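Local atomic coordinates of tryptophan--tRNA ligase (Aeropyrum pernix, PDB entry 3A04), a protein that catalyses the ATP-dependent joining of L-tryptophan to its cognate tRNA, releasing AMP and diphosphate. Residues A[77-82]-A[122-127]; A[109-114]-A[149-154]. All blocks are in the same frame, centred on the assembly; numbering follows the deposited sequence.

Contact 1 (A[77-82]-A[122-127]); sequences FMPSGK and EEAVRI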
ATOM      1  N   PHE A  77     -16.454   0.890  -7.835  1.00 26.01           N
ATOM      2  CA  PHE A  77     -17.208   2.175  -7.815  1.00 27.71           C
ATOM      3  C   PHE A  77     -16.539   3.112  -6.814  1.00 27.54           C
ATOM      4  O   PHE A  77     -16.151   2.729  -5.670  1.00 27.32           O
ATOM      5  CB  PHE A  77     -18.678   1.996  -7.380  1.00 26.70           C
ATOM      6  CG  PHE A  77     -19.518   1.234  -8.378  1.00 28.37           C
ATOM      7  CD1 PHE A  77     -19.573  -0.134  -8.335  1.00 27.53           C
ATOM      8  CD2 PHE A  77     -20.145   1.897  -9.415  1.00 29.08           C
ATOM      9  CE1 PHE A  77     -20.240  -0.887  -9.331  1.00 33.53           C
ATOM     10  CE2 PHE A  77     -20.944   1.132 -10.401  1.00 30.29           C
ATOM     11  CZ  PHE A  77     -20.939  -0.217 -10.346  1.00 31.29           C
ATOM     12  N   MET A  78     -16.383   4.329  -7.269  1.00 28.11           N
ATOM     13  CA  MET A  78     -15.952   5.498  -6.489  1.00 29.05           C
ATOM     14  C   MET A  78     -17.157   6.017  -5.709  1.00 29.46           C
ATOM     15  O   MET A  78     -18.180   6.398  -6.343  1.00 30.12           O
ATOM     16  CB  MET A  78     -15.422   6.580  -7.463  1.00 30.09           C
ATOM     17  CG  MET A  78     -15.069   7.954  -6.778  1.00 27.90           C
ATOM     18  SD  MET A  78     -13.975   7.831  -5.341  1.00 34.72           S
ATOM     19  CE  MET A  78     -12.532   7.210  -6.156  1.00 28.23           C
ATOM     20  N   PRO A  79     -17.093   6.003  -4.354  1.00 28.35           N
ATOM     21  CA  PRO A  79     -18.281   6.447  -3.571  1.00 30.54           C
ATOM     22  C   PRO A  79     -18.318   7.955  -3.430  1.00 31.82           C
ATOM     23  O   PRO A  79     -18.041   8.463  -2.364  1.00 33.27           O
ATOM     24  CB  PRO A  79     -18.073   5.811  -2.210  1.00 30.44           C
ATOM     25  CG  PRO A  79     -16.497   5.770  -2.051  1.00 27.71           C
ATOM     26  CD  PRO A  79     -16.053   5.399  -3.479  1.00 29.76           C
ATOM     27  N   SER A  80     -18.654   8.651  -4.521  1.00 31.43           N
ATOM     28  CA  SER A  80     -18.678  10.069  -4.553  1.00 33.74           C
ATOM     29  C   SER A  80     -19.941  10.422  -5.366  1.00 36.22           C
ATOM     30  O   SER A  80     -20.109   9.862  -6.474  1.00 34.25           O
ATOM     31  CB  SER A  80     -17.501  10.529  -5.423  1.00 34.22           C
ATOM     32  OG  SER A  80     -17.419  11.942  -5.330  1.00 42.00           O
ATOM     33  N   GLY A  81     -20.776  11.356  -4.874  1.00 36.20           N
ATOM     34  CA  GLY A  81     -21.914  11.824  -5.684  1.00 36.57           C
ATOM     35  C   GLY A  81     -22.996  10.792  -5.840  1.00 36.91           C
ATOM     36  O   GLY A  81     -22.970   9.731  -5.211  1.00 38.65           O
ATOM     37  N   LYS A  82     -23.994  11.047  -6.680  1.00 35.85           N
ATOM     38  CA  LYS A  82     -25.141  10.160  -6.639  1.00 33.55           C
ATOM     39  C   LYS A  82     -25.063   9.119  -7.743  1.00 31.28           C
ATOM     40  O   LYS A  82     -24.417   9.362  -8.802  1.00 30.58           O
ATOM     41  CB  LYS A  82     -26.440  10.993  -6.761  1.00 35.11           C
ATOM     42  CG  LYS A  82     -26.621  12.003  -5.560  1.00 39.36           C
ATOM     43  CD  LYS A  82     -28.064  12.464  -5.372  1.00 46.69           C
ATOM     44  CE  LYS A  82     -28.405  13.557  -6.333  1.00 49.92           C
ATOM     45  NZ  LYS A  82     -29.567  14.453  -5.823  1.00 47.86           N
ATOM     46  N   GLU A 122     -16.156   8.920   7.040  1.00 34.94           N
ATOM     47  CA  GLU A 122     -17.545   8.610   7.419  1.00 34.42           C
ATOM     48  C   GLU A 122     -18.477   8.763   6.173  1.00 32.62           C
ATOM     49  O   GLU A 122     -19.345   7.885   5.935  1.00 30.59           O
ATOM     50  CB  GLU A 122     -18.063   9.556   8.513  1.00 36.61           C
ATOM     51  CG  GLU A 122     -19.462   9.183   8.951  1.00 43.76           C
ATOM     52  CD  GLU A 122     -19.979  10.020  10.132  1.00 54.99           C
ATOM     53  OE1 GLU A 122     -19.186  10.821  10.718  1.00 58.41           O
ATOM     54  OE2 GLU A 122     -21.181   9.848  10.480  1.00 55.81           O
ATOM     55  N   GLU A 123     -18.235   9.820   5.408  1.00 32.49           N
ATOM     56  CA  GLU A 123     -19.060  10.134   4.241  1.00 35.04           C
ATOM     57  C   GLU A 123     -18.862   9.084   3.096  1.00 33.53           C
ATOM     58  O   GLU A 123     -19.853   8.554   2.557  1.00 33.90           O
ATOM     59  CB  GLU A 123     -18.782  11.563   3.737  1.00 36.48           C
ATOM     60  CG  GLU A 123     -19.416  11.903   2.348  1.00 42.15           C
ATOM     61  CD  GLU A 123     -18.789  13.106   1.651  1.00 55.36           C
ATOM     62  OE1 GLU A 123     -18.104  13.914   2.349  1.00 61.08           O
ATOM     63  OE2 GLU A 123     -18.965  13.259   0.405  1.00 56.79           O
ATOM     64  N   ALA A 124     -17.608   8.729   2.784  1.00 30.45           N
ATOM     65  CA  ALA A 124     -17.353   7.664   1.784  1.00 30.55           C
ATOM     66  C   ALA A 124     -18.094   6.424   2.098  1.00 31.13           C
ATOM     67  O   ALA A 124     -18.652   5.825   1.181  1.00 31.08           O
ATOM     68  CB  ALA A 124     -15.822   7.335   1.615  1.00 30.78           C
ATOM     69  N   VAL A 125     -18.106   6.021   3.384  1.00 29.88           N
ATOM     70  CA  VAL A 125     -18.730   4.773   3.791  1.00 29.75           C
ATOM     71  C   VAL A 125     -20.247   4.856   3.660  1.00 31.44           C
ATOM     72  O   VAL A 125     -20.921   3.899   3.175  1.00 29.28           O
ATOM     73  CB  VAL A 125     -18.355   4.330   5.276  1.00 32.54           C
ATOM     74  CG1 VAL A 125     -19.330   3.263   5.828  1.00 32.76           C
ATOM     75  CG2 VAL A 125     -16.878   3.820   5.361  1.00 30.29           C
ATOM     76  N   ARG A 126     -20.799   5.977   4.121  1.00 29.29           N
ATOM     77  CA  ARG A 126     -22.223   6.240   4.020  1.00 29.80           C
ATOM     78  C   ARG A 126     -22.673   6.121   2.578  1.00 27.79           C
ATOM     79  O   ARG A 126     -23.520   5.291   2.238  1.00 30.37           O
ATOM     80  CB  ARG A 126     -22.677   7.446   4.724  0.70 25.07           C
ATOM     81  CG  ARG A 126     -24.176   7.685   4.690  0.70 25.28           C
ATOM     82  CD  ARG A 126     -24.545   9.001   5.280  0.70 70.14           C
ATOM     83  NE  ARG A 126     -23.931  10.109   4.588  0.70 34.09           N
ATOM     84  CZ  ARG A 126     -22.965  10.852   5.092  0.70 30.79           C
ATOM     85  NH1 ARG A 126     -22.491  10.616   6.297  0.70 45.06           N
ATOM     86  NH2 ARG A 126     -22.455  11.823   4.384  0.70 56.80           N
ATOM     87  N   ILE A 127     -22.082   6.955   1.729  1.00 29.43           N
ATOM     88  CA  ILE A 127     -22.409   6.996   0.294  1.00 29.22           C
ATOM     89  C   ILE A 127     -22.253   5.619  -0.314  1.00 30.15           C
ATOM     90  O   ILE A 127     -23.105   5.132  -1.072  1.00 28.52           O
ATOM     91  CB  ILE A 127     -21.496   8.064  -0.390  1.00 31.58           C
ATOM     92  CG1 ILE A 127     -21.825   9.468   0.188  1.00 32.73           C
ATOM     93  CG2 ILE A 127     -21.598   7.971  -1.906  1.00 28.12           C
ATOM     94  CD1 ILE A 127     -20.886  10.498  -0.366  1.00 39.09           C
TER
HETATM   95  O   HOH W   1     -20.594  12.789  -2.602  1.00 56.90           O

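Contact 2 (A[109-114]-A[149-154]); sequences ADAEAF and YFQTNR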
ATOM      1  N   ALA A 109     -14.182   1.827  -3.867  1.00 24.92           N
ATOM      2  CA  ALA A 109     -12.907   2.564  -3.848  1.00 25.14           C
ATOM      3  C   ALA A 109     -12.748   3.603  -2.803  1.00 26.02           C
ATOM      4  O   ALA A 109     -12.422   4.730  -3.134  1.00 26.26           O
ATOM      5  CB  ALA A 109     -12.620   3.150  -5.321  1.00 27.83           C
ATOM      6  N   ASP A 110     -12.982   3.253  -1.503  1.00 25.08           N
ATOM      7  CA  ASP A 110     -12.918   4.242  -0.444  1.00 27.02           C
ATOM      8  C   ASP A 110     -11.508   4.700  -0.086  1.00 26.21           C
ATOM      9  O   ASP A 110     -11.339   5.807   0.425  1.00 27.90           O
ATOM     10  CB  ASP A 110     -13.633   3.713   0.867  1.00 24.61           C
ATOM     11  CG  ASP A 110     -12.835   2.591   1.577  1.00 29.54           C
ATOM     12  OD1 ASP A 110     -12.369   1.613   0.911  1.00 24.92           O
ATOM     13  OD2 ASP A 110     -12.724   2.613   2.860  1.00 29.45           O
ATOM     14  N   ALA A 111     -10.461   3.881  -0.369  1.00 26.86           N
ATOM     15  CA  ALA A 111      -9.106   4.324  -0.164  1.00 27.29           C
ATOM     16  C   ALA A 111      -8.762   5.466  -1.193  1.00 27.43           C
ATOM     17  O   ALA A 111      -8.249   6.560  -0.844  1.00 29.53           O
ATOM     18  CB  ALA A 111      -8.118   3.081  -0.355  1.00 25.20           C
ATOM     19  N   GLU A 112      -9.106   5.227  -2.440  1.00 26.69           N
ATOM     20  CA  GLU A 112      -8.901   6.259  -3.463  1.00 27.54           C
ATOM     21  C   GLU A 112      -9.731   7.510  -3.157  1.00 27.51           C
ATOM     22  O   GLU A 112      -9.235   8.665  -3.320  1.00 29.02           O
ATOM     23  CB  GLU A 112      -9.232   5.705  -4.841  1.00 27.36           C
ATOM     24  CG  GLU A 112      -8.869   6.693  -5.948  1.00 33.15           C
ATOM     25  CD  GLU A 112      -9.146   6.132  -7.361  1.00 40.57           C
ATOM     26  OE1 GLU A 112      -9.336   4.891  -7.526  1.00 38.14           O
ATOM     27  OE2 GLU A 112      -9.080   6.953  -8.302  1.00 40.49           O
ATOM     28  N   ALA A 113     -10.973   7.299  -2.724  1.00 28.71           N
ATOM     29  CA  ALA A 113     -11.877   8.423  -2.359  1.00 28.98           C
ATOM     30  C   ALA A 113     -11.202   9.311  -1.312  1.00 29.36           C
ATOM     31  O   ALA A 113     -11.191  10.559  -1.416  1.00 30.18           O
ATOM     32  CB  ALA A 113     -13.232   7.881  -1.772  1.00 27.09           C
ATOM     33  N   PHE A 114     -10.599   8.679  -0.295  1.00 28.78           N
ATOM     34  CA  PHE A 114      -9.937   9.426   0.754  1.00 29.46           C
ATOM     35  C   PHE A 114      -8.679  10.113   0.211  1.00 30.33           C
ATOM     36  O   PHE A 114      -8.500  11.338   0.354  1.00 30.07           O
ATOM     37  CB  PHE A 114      -9.569   8.543   1.959  1.00 27.90           C
ATOM     38  CG  PHE A 114      -8.885   9.314   3.068  1.00 32.65           C
ATOM     39  CD1 PHE A 114      -9.658   9.996   4.007  1.00 32.12           C
ATOM     40  CD2 PHE A 114      -7.453   9.389   3.129  1.00 30.71           C
ATOM     41  CE1 PHE A 114      -9.037  10.710   5.018  1.00 33.00           C
ATOM     42  CE2 PHE A 114      -6.802  10.090   4.141  1.00 32.20           C
ATOM     43  CZ  PHE A 114      -7.612  10.738   5.093  1.00 33.47           C
ATOM     44  N   TYR A 149     -17.022  -5.139  -1.062  1.00 25.48           N
ATOM     45  CA  TYR A 149     -15.984  -4.898  -0.091  1.00 25.09           C
ATOM     46  C   TYR A 149     -15.428  -3.543  -0.232  1.00 24.82           C
ATOM     47  O   TYR A 149     -15.553  -2.916  -1.342  1.00 24.53           O
ATOM     48  CB  TYR A 149     -14.875  -5.979  -0.199  1.00 25.28           C
ATOM     49  CG  TYR A 149     -13.997  -5.819  -1.418  1.00 26.99           C
ATOM     50  CD1 TYR A 149     -12.859  -4.974  -1.388  1.00 20.64           C
ATOM     51  CD2 TYR A 149     -14.345  -6.483  -2.597  1.00 24.61           C
ATOM     52  CE1 TYR A 149     -12.006  -4.842  -2.572  1.00 26.48           C
ATOM     53  CE2 TYR A 149     -13.551  -6.371  -3.804  1.00 24.26           C
ATOM     54  CZ  TYR A 149     -12.379  -5.538  -3.733  1.00 23.10           C
ATOM     55  OH  TYR A 149     -11.607  -5.336  -4.851  1.00 25.66           O
ATOM     56  N   PHE A 150     -14.732  -3.101   0.828  1.00 24.92           N
ATOM     57  CA  PHE A 150     -14.046  -1.806   0.846  1.00 25.90           C
ATOM     58  C   PHE A 150     -12.544  -2.075   0.660  1.00 25.97           C
ATOM     59  O   PHE A 150     -12.034  -3.027   1.275  1.00 25.81           O
ATOM     60  CB  PHE A 150     -14.183  -1.095   2.195  1.00 24.73           C
ATOM     61  CG  PHE A 150     -15.576  -0.646   2.497  1.00 29.17           C
ATOM     62  CD1 PHE A 150     -16.035   0.591   2.054  1.00 29.19           C
ATOM     63  CD2 PHE A 150     -16.450  -1.465   3.216  1.00 32.30           C
ATOM     64  CE1 PHE A 150     -17.399   1.028   2.377  1.00 28.32           C
ATOM     65  CE2 PHE A 150     -17.824  -1.018   3.508  1.00 29.90           C
ATOM     66  CZ  PHE A 150     -18.245   0.179   3.096  1.00 28.85           C
ATOM     67  N   GLN A 151     -11.916  -1.279  -0.197  1.00 24.49           N
ATOM     68  CA  GLN A 151     -10.461  -1.318  -0.412  1.00 25.06           C
ATOM     69  C   GLN A 151      -9.725  -1.215   0.942  1.00 26.25           C
ATOM     70  O   GLN A 151      -8.675  -1.821   1.075  1.00 26.21           O
ATOM     71  CB  GLN A 151      -9.934  -0.147  -1.251  1.00 24.75           C
ATOM     72  CG  GLN A 151     -10.397  -0.205  -2.733  1.00 24.10           C
ATOM     73  CD  GLN A 151      -9.949   1.027  -3.510  1.00 24.69           C
ATOM     74  OE1 GLN A 151      -9.811   2.119  -2.982  1.00 27.19           O
ATOM     75  NE2 GLN A 151      -9.785   0.838  -4.809  1.00 25.27           N
ATOM     76  N   THR A 152     -10.296  -0.526   1.915  1.00 25.95           N
ATOM     77  CA  THR A 152      -9.571  -0.279   3.140  1.00 26.64           C
ATOM     78  C   THR A 152      -9.935  -1.370   4.151  1.00 26.88           C
ATOM     79  O   THR A 152      -9.528  -1.282   5.322  1.00 28.10           O
ATOM     80  CB  THR A 152      -9.838   1.102   3.804  1.00 26.11           C
ATOM     81  OG1 THR A 152     -11.221   1.194   4.151  1.00 28.86           O
ATOM     82  CG2 THR A 152      -9.397   2.315   2.908  1.00 27.50           C
ATOM     83  N   ASN A 153     -10.693  -2.355   3.745  1.00 25.44           N
ATOM     84  CA  ASN A 153     -11.042  -3.391   4.740  1.00 27.85           C
ATOM     85  C   ASN A 153     -11.040  -4.777   4.153  1.00 28.41           C
ATOM     86  O   ASN A 153     -11.952  -5.585   4.382  1.00 31.20           O
ATOM     87  CB  ASN A 153     -12.401  -3.066   5.449  1.00 27.17           C
ATOM     88  CG  ASN A 153     -12.541  -3.779   6.791  1.00 30.66           C
ATOM     89  OD1 ASN A 153     -11.532  -4.092   7.413  1.00 29.08           O
ATOM     90  ND2 ASN A 153     -13.773  -4.066   7.231  1.00 32.17           N
ATOM     91  N   ARG A 154     -10.098  -5.064   3.268  1.00 26.77           N
ATOM     92  CA  ARG A 154     -10.225  -6.305   2.456  1.00 25.98           C
ATOM     93  C   ARG A 154      -9.253  -7.442   2.930  1.00 28.05           C
ATOM     94  O   ARG A 154      -9.491  -8.623   2.693  1.00 29.17           O
ATOM     95  CB  ARG A 154      -9.975  -5.984   0.984  1.00 24.04           C
ATOM     96  CG  ARG A 154     -10.175  -7.149  -0.028  1.00 23.48           C
ATOM     97  CD  ARG A 154     -11.562  -7.833   0.217  1.00 25.26           C
ATOM     98  NE  ARG A 154     -11.964  -8.587  -0.978  1.00 26.44           N
ATOM     99  CZ  ARG A 154     -12.929  -9.461  -0.993  1.00 26.38           C
ATOM    100  NH1 ARG A 154     -13.624  -9.722   0.136  1.00 25.58           N
ATOM    101  NH2 ARG A 154     -13.164 -10.080  -2.109  1.00 25.77           N
TER
HETATM  102  O   HOH W   2      -7.798   2.737  -6.261  1.00 39.55           O

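Contact 1 (A[77-82]-A[122-127])
P79 and I127 carry this contact between the 'HIGH' region of a class I synthetase and helix 121-139. The proline ring comes down on the helix with its CB and CG edge: CB lies 3.4 Å from the carbonyl oxygen of A124, and CG reaches the methyl CB of the same alanine at 4.0 Å. A124 alone thus offers the ring both a backbone oxygen and a small apolar side chain. I127, about one turn further along, approaches the peptide that follows the ring. Its CG2, anti to the backbone N while CG1 lies beside that N (chi1 -64°), sits 3.6 Å from the carbonyl carbon of P79 and passes 4.1 Å from its CB. The same methyl continues along the loop, touching N of S80 and O of G81. CD1, the other tip of the isoleucine, ends 4.0 Å from P79 O.

P79 is the centre of an inverse gamma turn, and this sharp bend presents ring and carbonyl together to the helix. P79 also packs on A113 of helix 110-115. No direct hydrogen bond spans the segments. The polar link is a water that accepts from G81 N at 2.7 Å and gives a weak bond to E123 OE2.

Across these two segments the loop, which as in other class I synthetases probably helps bind ATP, is therefore held mainly by apolar packing; Y132 and S259 add polar ties. P79 O, facing CG2, CB and CD1 of I127, is buried with no hydrogen-bonding partner in the model.

Contact 2 (A[109-114]-A[149-154])
The backbone N-H groups of A111 and E112, in the first turn of helix 110-115, share one acceptor, the side-chain oxygen OE1 of Q151. E112 N binds it at 3.2 Å with a nearly straight N-H...O angle of 162°, and lies almost along the C=O axis; A111 N adds a weak, more bent bond (124°). The glutamine gets there by an extended chain that runs alongside A109, its CD 3.4 Å from A109 CA. With OE1 spent on the helix, NE2 is left for D195 and for a water that also bonds E112 OE1.

D110 answers from the helix side. Its OD1 accepts T152 N at 3.1 Å through the syn lone pair, while OD2 meets T152 OG1 in a hydrogen bond modelled at 2.4 Å, a length so short that its exact value is doubtful. The two side chains cross obliquely, each with its polar branch between its own backbone N and carbonyl carbon (chi1 71° for D110). OD1 also lies in the plane of the F150 ring, at its edge. R121 bonds both OD2 of D110 and OG1 of T152, and A111 CB packs on T152 CG2 at 3.6 Å. The carbonyls of T152 and Q151 accept from R160 NE and Q163 NE2 of the second subunit.

Replacing Q151 by an alanine removes the amide, which is likely to leave the N-H groups of A111 and E112 without this acceptor and OD2 of D195 without its amide mate.

The bonding is reciprocal: an amide oxygen from the strand end satisfies helix N-H groups, and a carboxylate from the helix start binds the turn after the strand.

Overall arrangement
From the N terminus, strand 72-77 leads into the 'HIGH' loop, helix 85-99 follows, and strand 103-108 runs parallel beside strand 72-77 before helix 110-115. Helix 121-139 then closes the first loop at contact 1, and strand 147-150, outermost in the sheet within this chain, closes the second at contact 2. The two closures cross: 77-82, 109-114, 122-127 and 149-154 alternate along the chain. Their centres lie about 10 Å apart, joined by a probable backbone hydrogen bond from A109 N to F77 O and by M78 packing on E112 and A113. In the Rossmann-like catalytic domain, contact 1 ties the loop after strand 72-77 to helix 121-139, and contact 2 ties the helix after strand 103-108 to the turn after strand 147-150.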